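PDB 5OWU: importin subunit beta-1, which carries proteins into the nucleus by pairing with importin alpha, the adaptor that recognises classical nuclear localization signals in cargo. Local coordinates for residues F37-A41 with T64-L69; K93-K97 with I122-E126; Y496-V500 with T525-E529. All blocks are in the same frame, centred on the assembly; numbering follows the deposited sequence. Where two conformers were deposited one is given.

Contact 1. Residues F37-A41 with T64-L69; sequences FLQFA and TLKNEL
Leu-65 packs its CD1 methyl against Phe-37, Phe-40 and Ala-41. The tightest of these touches is CD1 on Ala-41 CB at 3.7 Å. The same methyl meets Phe-37 CZ at 4.0 Å and Phe-40 CE2 at 4.2 Å, approaching both rings obliquely, while the other branch, CD2, lies 3.7 Å from Ala-41 O. An alanine in place of Leu-65 would remove both methyls and is likely to leave a gap between the two phenylalanine rings and Ala-41. The rings also use their rims: Phe-40 CZ abuts Thr-64 CG2 at 3.8 Å in the ring plane, and Phe-37 CE1 abuts Glu-68 CB, also at 3.8 Å. Phe-37 reaches across because its CG stands anti to the backbone N (chi1 -173°). Glu-68 lends its aliphatic part to both rings, with CG 4.1 Å from Phe-40 CE2 and the carboxylate plane almost perpendicular to that ring (89°). Its OE1 forms a salt bridge with Arg-83, which also makes a cation-pi contact with Phe-37. Thr-64 OG1 turns back to Leu-60 O of its own helix. The packing joins helix 37-48 to the C-terminal part of helix 55-67 and the turn that follows, within HEAT repeat 2; Phe-40 continues onto Leu-32 of helix 19-35, and Leu-65 onto Leu-118 of helix 109-126.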
ATOM      1  N   PHE A  37      -2.160 -36.402  14.179  1.00 32.07           N
ATOM      2  CA  PHE A  37      -1.210 -35.298  14.176  1.00 32.33           C
ATOM      3  C   PHE A  37      -0.003 -35.603  15.054  1.00 33.60           C
ATOM      4  O   PHE A  37       1.124 -35.251  14.704  1.00 31.92           O
ATOM      5  CB  PHE A  37      -1.879 -34.005  14.635  1.00 29.55           C
ATOM      6  CG  PHE A  37      -0.990 -32.804  14.502  1.00 30.63           C
ATOM      7  CD1 PHE A  37      -0.689 -32.296  13.253  1.00 31.33           C
ATOM      8  CD2 PHE A  37      -0.434 -32.199  15.617  1.00 24.77           C
ATOM      9  CE1 PHE A  37       0.142 -31.195  13.118  1.00 30.46           C
ATOM     10  CE2 PHE A  37       0.399 -31.100  15.487  1.00 31.83           C
ATOM     11  CZ  PHE A  37       0.688 -30.603  14.241  1.00 32.77           C
ATOM     12  N   LEU A  38      -0.217 -36.245  16.203  1.00 29.37           N
ATOM     13  CA  LEU A  38       0.907 -36.603  17.064  1.00 28.56           C
ATOM     14  C   LEU A  38       1.962 -37.372  16.281  1.00 32.88           C
ATOM     15  O   LEU A  38       3.149 -37.022  16.298  1.00 29.96           O
ATOM     16  CB  LEU A  38       0.409 -37.423  18.260  1.00 37.61           C
ATOM     17  CG  LEU A  38       1.368 -37.705  19.428  1.00 32.38           C
ATOM     18  CD1 LEU A  38       0.584 -38.335  20.570  1.00 43.91           C
ATOM     19  CD2 LEU A  38       2.533 -38.611  19.062  1.00 32.88           C
ATOM     20  N   GLN A  39       1.545 -38.429  15.578  1.00 32.85           N
ATOM     21  CA  GLN A  39       2.507 -39.233  14.829  1.00 32.88           C
ATOM     22  C   GLN A  39       3.102 -38.440  13.667  1.00 26.76           C
ATOM     23  O   GLN A  39       4.306 -38.516  13.411  1.00 29.13           O
ATOM     24  CB  GLN A  39       1.845 -40.518  14.322  1.00 36.69           C
ATOM     25  CG  GLN A  39       2.810 -41.449  13.599  1.00 47.57           C
ATOM     26  CD  GLN A  39       2.147 -42.715  13.059  1.00 65.17           C
ATOM     27  OE1 GLN A  39       0.996 -42.694  12.618  1.00 52.29           O
ATOM     28  NE2 GLN A  39       2.884 -43.821  13.087  1.00 55.26           N
ATOM     29  N   PHE A  40       2.271 -37.694  12.938  1.00 24.87           N
ATOM     30  CA  PHE A  40       2.763 -36.866  11.838  1.00 28.39           C
ATOM     31  C   PHE A  40       3.886 -35.936  12.302  1.00 25.55           C
ATOM     32  O   PHE A  40       4.941 -35.832  11.662  1.00 25.41           O
ATOM     33  CB  PHE A  40       1.587 -36.074  11.261  1.00 28.62           C
ATOM     34  CG  PHE A  40       1.979 -35.013  10.285  1.00 30.24           C
ATOM     35  CD1 PHE A  40       2.078 -35.297   8.937  1.00 30.80           C
ATOM     36  CD2 PHE A  40       2.226 -33.721  10.713  1.00 31.85           C
ATOM     37  CE1 PHE A  40       2.430 -34.313   8.030  1.00 35.09           C
ATOM     38  CE2 PHE A  40       2.585 -32.736   9.817  1.00 31.39           C
ATOM     39  CZ  PHE A  40       2.688 -33.032   8.472  1.00 37.67           C
ATOM     40  N   ALA A  41       3.680 -35.263  13.433  1.00 27.21           N
ATOM     41  CA  ALA A  41       4.682 -34.329  13.940  1.00 25.94           C
ATOM     42  C   ALA A  41       5.931 -35.058  14.422  1.00 32.70           C
ATOM     43  O   ALA A  41       7.061 -34.642  14.119  1.00 32.31           O
ATOM     44  CB  ALA A  41       4.081 -33.487  15.065  1.00 25.80           C
ATOM     45  N   THR A  64       6.950 -28.454   6.488  1.00 30.28           N
ATOM     46  CA  THR A  64       5.543 -28.845   6.505  1.00 31.82           C
ATOM     47  C   THR A  64       5.009 -28.858   7.932  1.00 31.80           C
ATOM     48  O   THR A  64       3.928 -28.311   8.217  1.00 32.75           O
ATOM     49  CB  THR A  64       5.362 -30.220   5.850  1.00 35.37           C
ATOM     50  OG1 THR A  64       5.919 -30.211   4.531  1.00 35.22           O
ATOM     51  CG2 THR A  64       3.879 -30.582   5.752  1.00 38.32           C
ATOM     52  N   LEU A  65       5.769 -29.444   8.860  1.00 26.36           N
ATOM     53  CA  LEU A  65       5.337 -29.362  10.251  1.00 23.77           C
ATOM     54  C   LEU A  65       5.230 -27.906  10.707  1.00 25.85           C
ATOM     55  O   LEU A  65       4.243 -27.520  11.348  1.00 26.51           O
ATOM     56  CB  LEU A  65       6.285 -30.154  11.143  1.00 21.15           C
ATOM     57  CG  LEU A  65       5.921 -30.144  12.627  1.00 22.84           C
ATOM     58  CD1 LEU A  65       4.456 -30.564  12.887  1.00 22.60           C
ATOM     59  CD2 LEU A  65       6.876 -31.042  13.369  1.00 24.26           C
ATOM     60  N   LYS A  66       6.212 -27.068  10.349  1.00 27.68           N
ATOM     61  CA  LYS A  66       6.144 -25.653  10.716  1.00 26.02           C
ATOM     62  C   LYS A  66       4.856 -25.026  10.219  1.00 30.84           C
ATOM     63  O   LYS A  66       4.208 -24.254  10.937  1.00 27.53           O
ATOM     64  CB  LYS A  66       7.341 -24.883  10.147  1.00 25.63           C
ATOM     65  CG  LYS A  66       7.206 -23.343  10.212  1.00 32.33           C
ATOM     66  CD  LYS A  66       8.191 -22.663   9.306  1.00 49.81           C
ATOM     67  CE  LYS A  66       7.698 -22.656   7.867  1.00 42.90           C
ATOM     68  NZ  LYS A  66       6.969 -21.395   7.529  1.00 42.14           N
ATOM     69  N   ASN A  67       4.483 -25.327   8.981  1.00 26.58           N
ATOM     70  CA  ASN A  67       3.267 -24.773   8.409  1.00 32.13           C
ATOM     71  C   ASN A  67       2.008 -25.373   9.014  1.00 33.44           C
ATOM     72  O   ASN A  67       0.921 -24.858   8.745  1.00 33.08           O
ATOM     73  CB  ASN A  67       3.266 -24.973   6.897  1.00 39.37           C
ATOM     74  CG  ASN A  67       4.228 -24.035   6.189  1.00 46.96           C
ATOM     75  OD1 ASN A  67       4.534 -22.943   6.685  1.00 37.71           O
ATOM     76  ND2 ASN A  67       4.709 -24.455   5.028  1.00 51.52           N
ATOM     77  N   GLU A  68       2.118 -26.433   9.813  1.00 33.19           N
ATOM     78  CA  GLU A  68       0.983 -26.886  10.615  1.00 31.80           C
ATOM     79  C   GLU A  68       0.995 -26.315  12.034  1.00 34.38           C
ATOM     80  O   GLU A  68       0.172 -26.718  12.863  1.00 29.10           O
ATOM     81  CB  GLU A  68       0.957 -28.415  10.680  1.00 26.15           C
ATOM     82  CG  GLU A  68       0.766 -29.094   9.331  1.00 30.52           C
ATOM     83  CD  GLU A  68      -0.541 -28.710   8.659  1.00 40.65           C
ATOM     84  OE1 GLU A  68      -1.542 -28.524   9.375  1.00 32.73           O
ATOM     85  OE2 GLU A  68      -0.563 -28.579   7.419  1.00 46.11           O
ATOM     86  N   LEU A  69       1.903 -25.392  12.329  1.00 31.90           N
ATOM     87  CA  LEU A  69       2.055 -24.849  13.670  1.00 28.28           C
ATOM     88  C   LEU A  69       1.870 -23.342  13.742  1.00 33.86           C
ATOM     89  O   LEU A  69       1.434 -22.836  14.779  1.00 33.91           O
ATOM     90  CB  LEU A  69       3.441 -25.212  14.232  1.00 28.49           C
ATOM     91  CG  LEU A  69       3.675 -26.689  14.547  1.00 27.01           C
ATOM     92  CD1 LEU A  69       5.119 -26.934  14.960  1.00 25.65           C
ATOM     93  CD2 LEU A  69       2.727 -27.174  15.628  1.00 25.13           C
TER

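Contact 2. Residues K93-K97 with I122-E126; sequences KNQIK and IADIE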
ATOM      1  N   LYS A  93       5.962 -34.048  22.387  1.00 27.97           N
ATOM      2  CA  LYS A  93       6.500 -32.690  22.375  1.00 27.40           C
ATOM      3  C   LYS A  93       7.990 -32.700  22.678  1.00 28.00           C
ATOM      4  O   LYS A  93       8.794 -32.121  21.939  1.00 26.78           O
ATOM      5  CB  LYS A  93       5.770 -31.820  23.398  1.00 24.00           C
ATOM      6  CG  LYS A  93       4.375 -31.354  23.013  1.00 26.68           C
ATOM      7  CD  LYS A  93       3.968 -30.196  23.926  1.00 23.73           C
ATOM      8  CE  LYS A  93       2.535 -29.729  23.705  1.00 28.95           C
ATOM      9  NZ  LYS A  93       1.512 -30.700  24.210  1.00 30.21           N
ATOM     10  N   ASN A  94       8.375 -33.365  23.772  1.00 27.57           N
ATOM     11  CA  ASN A  94       9.778 -33.383  24.169  0.55 28.50           C
ATOM     12  C   ASN A  94      10.659 -33.988  23.084  1.00 27.54           C
ATOM     13  O   ASN A  94      11.756 -33.481  22.812  1.00 31.16           O
ATOM     14  CB  ASN A  94       9.947 -34.147  25.481  0.55 33.59           C
ATOM     15  CG  ASN A  94       9.343 -33.412  26.664  0.55 40.05           C
ATOM     16  OD1 ASN A  94       8.998 -32.235  26.567  0.55 45.80           O
ATOM     17  ND2 ASN A  94       9.219 -34.105  27.791  0.55 43.84           N
ATOM     18  N   GLN A  95      10.206 -35.073  22.452  1.00 31.08           N
ATOM     19  CA  GLN A  95      11.024 -35.675  21.401  1.00 34.70           C
ATOM     20  C   GLN A  95      11.142 -34.756  20.191  1.00 30.43           C
ATOM     21  O   GLN A  95      12.220 -34.644  19.595  1.00 28.77           O
ATOM     22  CB  GLN A  95      10.458 -37.032  20.986  1.00 37.94           C
ATOM     23  CG  GLN A  95      11.086 -38.214  21.722  1.00 58.19           C
ATOM     24  CD  GLN A  95      12.518 -38.491  21.279  1.00 63.86           C
ATOM     25  OE1 GLN A  95      13.406 -37.651  21.430  1.00 68.56           O
ATOM     26  NE2 GLN A  95      12.743 -39.674  20.720  1.00 70.15           N
ATOM     27  N   ILE A  96      10.049 -34.090  19.809  1.00 28.67           N
ATOM     28  CA  ILE A  96      10.086 -33.196  18.652  1.00 25.47           C
ATOM     29  C   ILE A  96      11.038 -32.034  18.914  1.00 22.33           C
ATOM     30  O   ILE A  96      11.859 -31.676  18.062  1.00 26.04           O
ATOM     31  CB  ILE A  96       8.672 -32.694  18.315  1.00 23.32           C
ATOM     32  CG1 ILE A  96       7.783 -33.870  17.881  1.00 24.61           C
ATOM     33  CG2 ILE A  96       8.720 -31.623  17.233  1.00 28.29           C
ATOM     34  CD1 ILE A  96       6.317 -33.540  17.807  1.00 27.08           C
ATOM     35  N   LYS A  97      10.931 -31.421  20.097  1.00 25.97           N
ATOM     36  CA  LYS A  97      11.803 -30.301  20.439  1.00 24.74           C
ATOM     37  C   LYS A  97      13.261 -30.738  20.463  1.00 26.21           C
ATOM     38  O   LYS A  97      14.134 -30.045  19.929  1.00 28.67           O
ATOM     39  CB  LYS A  97      11.410 -29.725  21.796  1.00 24.65           C
ATOM     40  CG  LYS A  97      10.032 -29.107  21.870  1.00 26.46           C
ATOM     41  CD  LYS A  97       9.865 -28.468  23.239  1.00 36.94           C
ATOM     42  CE  LYS A  97       8.454 -28.497  23.737  1.00 40.66           C
ATOM     43  NZ  LYS A  97       8.391 -27.944  25.124  1.00 34.92           N
ATOM     44  N   ILE A 122       7.308 -23.598  17.236  1.00 20.78           N
ATOM     45  CA  ILE A 122       6.970 -24.212  18.515  1.00 23.33           C
ATOM     46  C   ILE A 122       7.099 -23.186  19.634  1.00 25.84           C
ATOM     47  O   ILE A 122       6.220 -23.066  20.491  1.00 24.41           O
ATOM     48  CB  ILE A 122       7.853 -25.447  18.768  1.00 20.58           C
ATOM     49  CG1 ILE A 122       7.556 -26.535  17.728  1.00 21.39           C
ATOM     50  CG2 ILE A 122       7.624 -25.998  20.180  1.00 20.89           C
ATOM     51  CD1 ILE A 122       8.631 -27.601  17.644  1.00 23.83           C
ATOM     52  N   ALA A 123       8.200 -22.429  19.637  1.00 29.18           N
ATOM     53  CA  ALA A 123       8.406 -21.403  20.656  1.00 24.51           C
ATOM     54  C   ALA A 123       7.278 -20.387  20.643  1.00 20.95           C
ATOM     55  O   ALA A 123       6.808 -19.961  21.700  1.00 28.30           O
ATOM     56  CB  ALA A 123       9.748 -20.697  20.437  1.00 26.43           C
ATOM     57  N   ASP A 124       6.846 -19.971  19.452  1.00 19.79           N
ATOM     58  CA  ASP A 124       5.750 -19.021  19.362  1.00 22.66           C
ATOM     59  C   ASP A 124       4.491 -19.578  19.998  1.00 25.46           C
ATOM     60  O   ASP A 124       3.659 -18.810  20.493  1.00 28.19           O
ATOM     61  CB  ASP A 124       5.487 -18.647  17.907  1.00 26.16           C
ATOM     62  CG  ASP A 124       6.474 -17.610  17.384  1.00 38.37           C
ATOM     63  OD1 ASP A 124       7.191 -17.006  18.200  1.00 32.70           O
ATOM     64  OD2 ASP A 124       6.531 -17.397  16.160  1.00 41.12           O
ATOM     65  N   ILE A 125       4.325 -20.902  20.002  1.00 28.24           N
ATOM     66  CA  ILE A 125       3.188 -21.464  20.727  1.00 28.46           C
ATOM     67  C   ILE A 125       3.460 -21.525  22.228  1.00 27.68           C
ATOM     68  O   ILE A 125       2.619 -21.130  23.038  1.00 29.01           O
ATOM     69  CB  ILE A 125       2.832 -22.852  20.177  1.00 22.45           C
ATOM     70  CG1 ILE A 125       2.276 -22.721  18.763  1.00 26.12           C
ATOM     71  CG2 ILE A 125       1.800 -23.537  21.088  1.00 25.15           C
ATOM     72  CD1 ILE A 125       2.362 -24.003  17.960  1.00 22.18           C
ATOM     73  N   GLU A 126       4.623 -22.031  22.630  1.00 25.48           N
ATOM     74  CA  GLU A 126       4.826 -22.427  24.019  1.00 21.38           C
ATOM     75  C   GLU A 126       5.286 -21.289  24.933  1.00 32.89           C
ATOM     76  O   GLU A 126       4.829 -21.204  26.076  1.00 30.33           O
ATOM     77  CB  GLU A 126       5.830 -23.573  24.085  1.00 21.74           C
ATOM     78  CG  GLU A 126       5.323 -24.860  23.401  1.00 26.43           C
ATOM     79  CD  GLU A 126       5.973 -26.113  23.952  1.00 33.09           C
ATOM     80  OE1 GLU A 126       6.980 -26.000  24.685  1.00 28.24           O
ATOM     81  OE2 GLU A 126       5.474 -27.220  23.653  1.00 27.27           O
TER
HETATM   82  O   HOH W   1       5.748 -28.317  26.379  1.00 35.37           O
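The salt bridge of Lys-97 with Glu-126, backed by a small apolar touch, links the two helices of HEAT repeat 3, 90-104 and 109-126. As in a HEAT hairpin they run roughly antiparallel, at 141° between the short segments, whose axes come no closer than 12.8 Å, so long side chains have to span the gap. Lys-97 and Glu-126 arrive from opposite directions, and Lys-97 NZ bonds to Glu-126 OE1. The modelled separation of 2.4 Å is too short to be taken literally. The aliphatic part of Lys-93 passes by the other oxygen, with CD 3.3 Å from Glu-126 OE2; its own NZ bonds instead to the backbone oxygens of Val-88 and Ile-85. Glu-126 OE2 also accepts a bond from Trp-84 NE1, which gives the carboxylate a further hold from helix 74-87, and Trp-132 receives Lys-97 in a cation-pi contact. On the apolar side, Ile-96 CG2 meets Ile-122 CD1 at 4.0 Å, the two side chains crossing obliquely. Lys-97 and Glu-126 are joined a second time through one water, which accepts from Lys-97 NZ at 2.9 Å and gives a weak bond to Glu-126 OE2 at 3.0 Å.

Contact 3. Residues Y496-V500 with T525-E529; sequences YPALV and TTMVE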
ATOM      1  N   TYR A 496      -6.383  24.758 -24.437  1.00 31.40           N
ATOM      2  CA  TYR A 496      -6.894  23.400 -24.631  1.00 26.06           C
ATOM      3  C   TYR A 496      -6.648  22.880 -26.041  1.00 26.85           C
ATOM      4  O   TYR A 496      -6.105  21.770 -26.180  1.00 32.83           O
ATOM      5  CB  TYR A 496      -8.384  23.353 -24.274  1.00 35.85           C
ATOM      6  CG  TYR A 496      -8.715  22.408 -23.136  1.00 34.69           C
ATOM      7  CD1 TYR A 496      -8.226  22.634 -21.858  1.00 31.78           C
ATOM      8  CD2 TYR A 496      -9.521  21.300 -23.340  1.00 31.09           C
ATOM      9  CE1 TYR A 496      -8.530  21.787 -20.817  1.00 27.92           C
ATOM     10  CE2 TYR A 496      -9.832  20.437 -22.299  1.00 30.75           C
ATOM     11  CZ  TYR A 496      -9.333  20.685 -21.043  1.00 30.26           C
ATOM     12  OH  TYR A 496      -9.637  19.830 -20.005  1.00 31.00           O
ATOM     13  N   PRO A 497      -6.992  23.605 -27.114  1.00 30.35           N
ATOM     14  CA  PRO A 497      -6.742  23.079 -28.467  1.00 30.99           C
ATOM     15  C   PRO A 497      -5.290  22.668 -28.668  1.00 32.61           C
ATOM     16  O   PRO A 497      -5.000  21.503 -28.974  1.00 37.01           O
ATOM     17  CB  PRO A 497      -7.142  24.247 -29.380  1.00 36.84           C
ATOM     18  CG  PRO A 497      -8.137  25.026 -28.570  1.00 44.41           C
ATOM     19  CD  PRO A 497      -7.669  24.914 -27.142  1.00 31.86           C
ATOM     20  N   ALA A 498      -4.368  23.603 -28.434  1.00 33.37           N
ATOM     21  CA  ALA A 498      -2.951  23.303 -28.610  1.00 27.73           C
ATOM     22  C   ALA A 498      -2.540  22.088 -27.784  1.00 25.36           C
ATOM     23  O   ALA A 498      -1.997  21.111 -28.315  1.00 28.97           O
ATOM     24  CB  ALA A 498      -2.113  24.526 -28.237  1.00 32.09           C
ATOM     25  N   LEU A 499      -2.824  22.118 -26.481  1.00 31.28           N
ATOM     26  CA  LEU A 499      -2.490  20.979 -25.636  1.00 26.75           C
ATOM     27  C   LEU A 499      -3.053  19.686 -26.220  1.00 29.60           C
ATOM     28  O   LEU A 499      -2.322  18.705 -26.412  1.00 30.33           O
ATOM     29  CB  LEU A 499      -3.004  21.214 -24.208  1.00 25.25           C
ATOM     30  CG  LEU A 499      -2.238  22.283 -23.430  1.00 27.86           C
ATOM     31  CD1 LEU A 499      -2.979  22.680 -22.173  1.00 27.45           C
ATOM     32  CD2 LEU A 499      -0.858  21.786 -23.085  1.00 25.93           C
ATOM     33  N   VAL A 500      -4.341  19.687 -26.576  1.00 28.15           N
ATOM     34  CA  VAL A 500      -4.934  18.455 -27.089  1.00 32.04           C
ATOM     35  C   VAL A 500      -4.205  18.024 -28.353  1.00 33.81           C
ATOM     36  O   VAL A 500      -3.789  16.863 -28.492  1.00 29.63           O
ATOM     37  CB  VAL A 500      -6.446  18.633 -27.314  1.00 39.12           C
ATOM     38  CG1 VAL A 500      -7.028  17.491 -28.160  1.00 32.59           C
ATOM     39  CG2 VAL A 500      -7.157  18.680 -25.971  1.00 38.76           C
ATOM     40  N   THR A 525      -7.239  11.642 -21.041  1.00 25.70           N
ATOM     41  CA  THR A 525      -8.355  11.374 -20.147  1.00 29.03           C
ATOM     42  C   THR A 525      -8.602  12.579 -19.253  1.00 27.69           C
ATOM     43  O   THR A 525      -9.740  13.055 -19.127  1.00 26.13           O
ATOM     44  CB  THR A 525      -8.079  10.110 -19.337  1.00 34.00           C
ATOM     45  OG1 THR A 525      -8.015   8.992 -20.239  1.00 32.96           O
ATOM     46  CG2 THR A 525      -9.176   9.864 -18.325  1.00 29.35           C
ATOM     47  N   THR A 526      -7.531  13.131 -18.678  1.00 26.83           N
ATOM     48  CA  THR A 526      -7.668  14.353 -17.895  1.00 24.50           C
ATOM     49  C   THR A 526      -8.312  15.452 -18.732  1.00 30.08           C
ATOM     50  O   THR A 526      -9.252  16.120 -18.280  1.00 27.67           O
ATOM     51  CB  THR A 526      -6.294  14.791 -17.370  1.00 28.09           C
ATOM     52  OG1 THR A 526      -5.793  13.808 -16.457  1.00 28.17           O
ATOM     53  CG2 THR A 526      -6.372  16.127 -16.657  1.00 25.37           C
ATOM     54  N   MET A 527      -7.848  15.632 -19.980  1.00 25.34           N
ATOM     55  CA  MET A 527      -8.414  16.708 -20.788  1.00 24.88           C
ATOM     56  C   MET A 527      -9.913  16.515 -20.927  1.00 29.66           C
ATOM     57  O   MET A 527     -10.690  17.479 -20.858  1.00 25.50           O
ATOM     58  CB  MET A 527      -7.769  16.765 -22.172  1.00 26.30           C
ATOM     59  CG  MET A 527      -6.268  16.899 -22.186  1.00 25.44           C
ATOM     60  SD  MET A 527      -5.686  18.264 -21.193  1.00 30.53           S
ATOM     61  CE  MET A 527      -6.018  19.670 -22.256  1.00 33.89           C
ATOM     62  N   VAL A 528     -10.340  15.264 -21.100  1.00 29.19           N
ATOM     63  CA  VAL A 528     -11.761  14.997 -21.252  1.00 29.63           C
ATOM     64  C   VAL A 528     -12.489  15.359 -19.972  1.00 32.59           C
ATOM     65  O   VAL A 528     -13.498  16.073 -19.984  1.00 30.31           O
ATOM     66  CB  VAL A 528     -11.997  13.525 -21.630  1.00 34.55           C
ATOM     67  CG1 VAL A 528     -13.494  13.190 -21.577  1.00 29.02           C
ATOM     68  CG2 VAL A 528     -11.442  13.243 -22.999  1.00 29.13           C
ATOM     69  N   GLU A 529     -11.950  14.916 -18.840  1.00 28.89           N
ATOM     70  CA  GLU A 529     -12.712  14.989 -17.605  1.00 29.77           C
ATOM     71  C   GLU A 529     -12.860  16.427 -17.124  1.00 31.43           C
ATOM     72  O   GLU A 529     -13.861  16.760 -16.484  1.00 27.55           O
ATOM     73  CB  GLU A 529     -12.053  14.088 -16.566  1.00 38.62           C
ATOM     74  CG  GLU A 529     -12.225  12.598 -16.950  1.00 43.92           C
ATOM     75  CD  GLU A 529     -11.452  11.634 -16.072  1.00 49.12           C
ATOM     76  OE1 GLU A 529     -10.411  12.034 -15.504  1.00 45.75           O
ATOM     77  OE2 GLU A 529     -11.886  10.462 -15.964  1.00 48.26           O
TER
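Tyr-496 and Met-527 meet twice, once through a hydrogen bond and once through the ring face. The polar link is Tyr-496 OH donating to Met-527 O at 2.7 Å. The hydroxyl lies in the carbonyl plane on a lone pair, and the carbonyl oxygen sits in turn at the ring's edge, in its plane. The bond therefore ties a buried phenol directly to the backbone of the partner helix and limits how far the ring can swing. Tyr-496 has chi1 at -119°, far from the staggered positions, and this turn brings the hydroxyl to Met-527 O.

The face of the Tyr-496 ring is taken by Met-527. This residue folds its side chain, bent at chi2 and chi3, so that CE stands 3.5 Å from the ring centroid, only 10° off the normal: a CH-pi contact over the middle of one face. Met-527 SD lies 4.8 Å from the centroid of the Tyr-496 ring, above the same face, making a longer Met-aromatic contact. These two segments belong to helices 496-507 and 516-530 of HEAT repeat 12, which lie nearly antiparallel here, 155° apart.

Two more apolar contacts reach the same methyl. Leu-499 CB approaches Met-527 CE at 3.9 Å, and Val-500 CG2 comes within 4.0 Å of Met-527 CE, so a single carbon is gathered in by three residues of the first helix. Outside the pair, Val-481 of helix 467-484 touches both Tyr-496 and Met-527, while Thr-538 of helix 536-553 packs on Tyr-496.

How the contacts relate
Contacts 1 and 2 are neighbours in the N-terminal part of the solenoid, in HEAT repeats 2 and 3, with centres about 11 Å apart. They share packing: Ala-41 CB lies 3.5 Å from Ile-96 CD1, and Leu-69 CD1 lies 3.7 Å from Ile-122 CG1, so HEAT repeat 3 packs directly on HEAT repeat 2. Contact 3, in HEAT repeat 12, is on the opposite side of the chain's centre, with its own centre about 61 Å from that of contact 1 and about 65 Å from that of contact 2; the nearest atoms are about 43 Å and 46 Å away. Contacts 2 and 3 each join a roughly antiparallel helix pair, and all three follow one another in series along the chain.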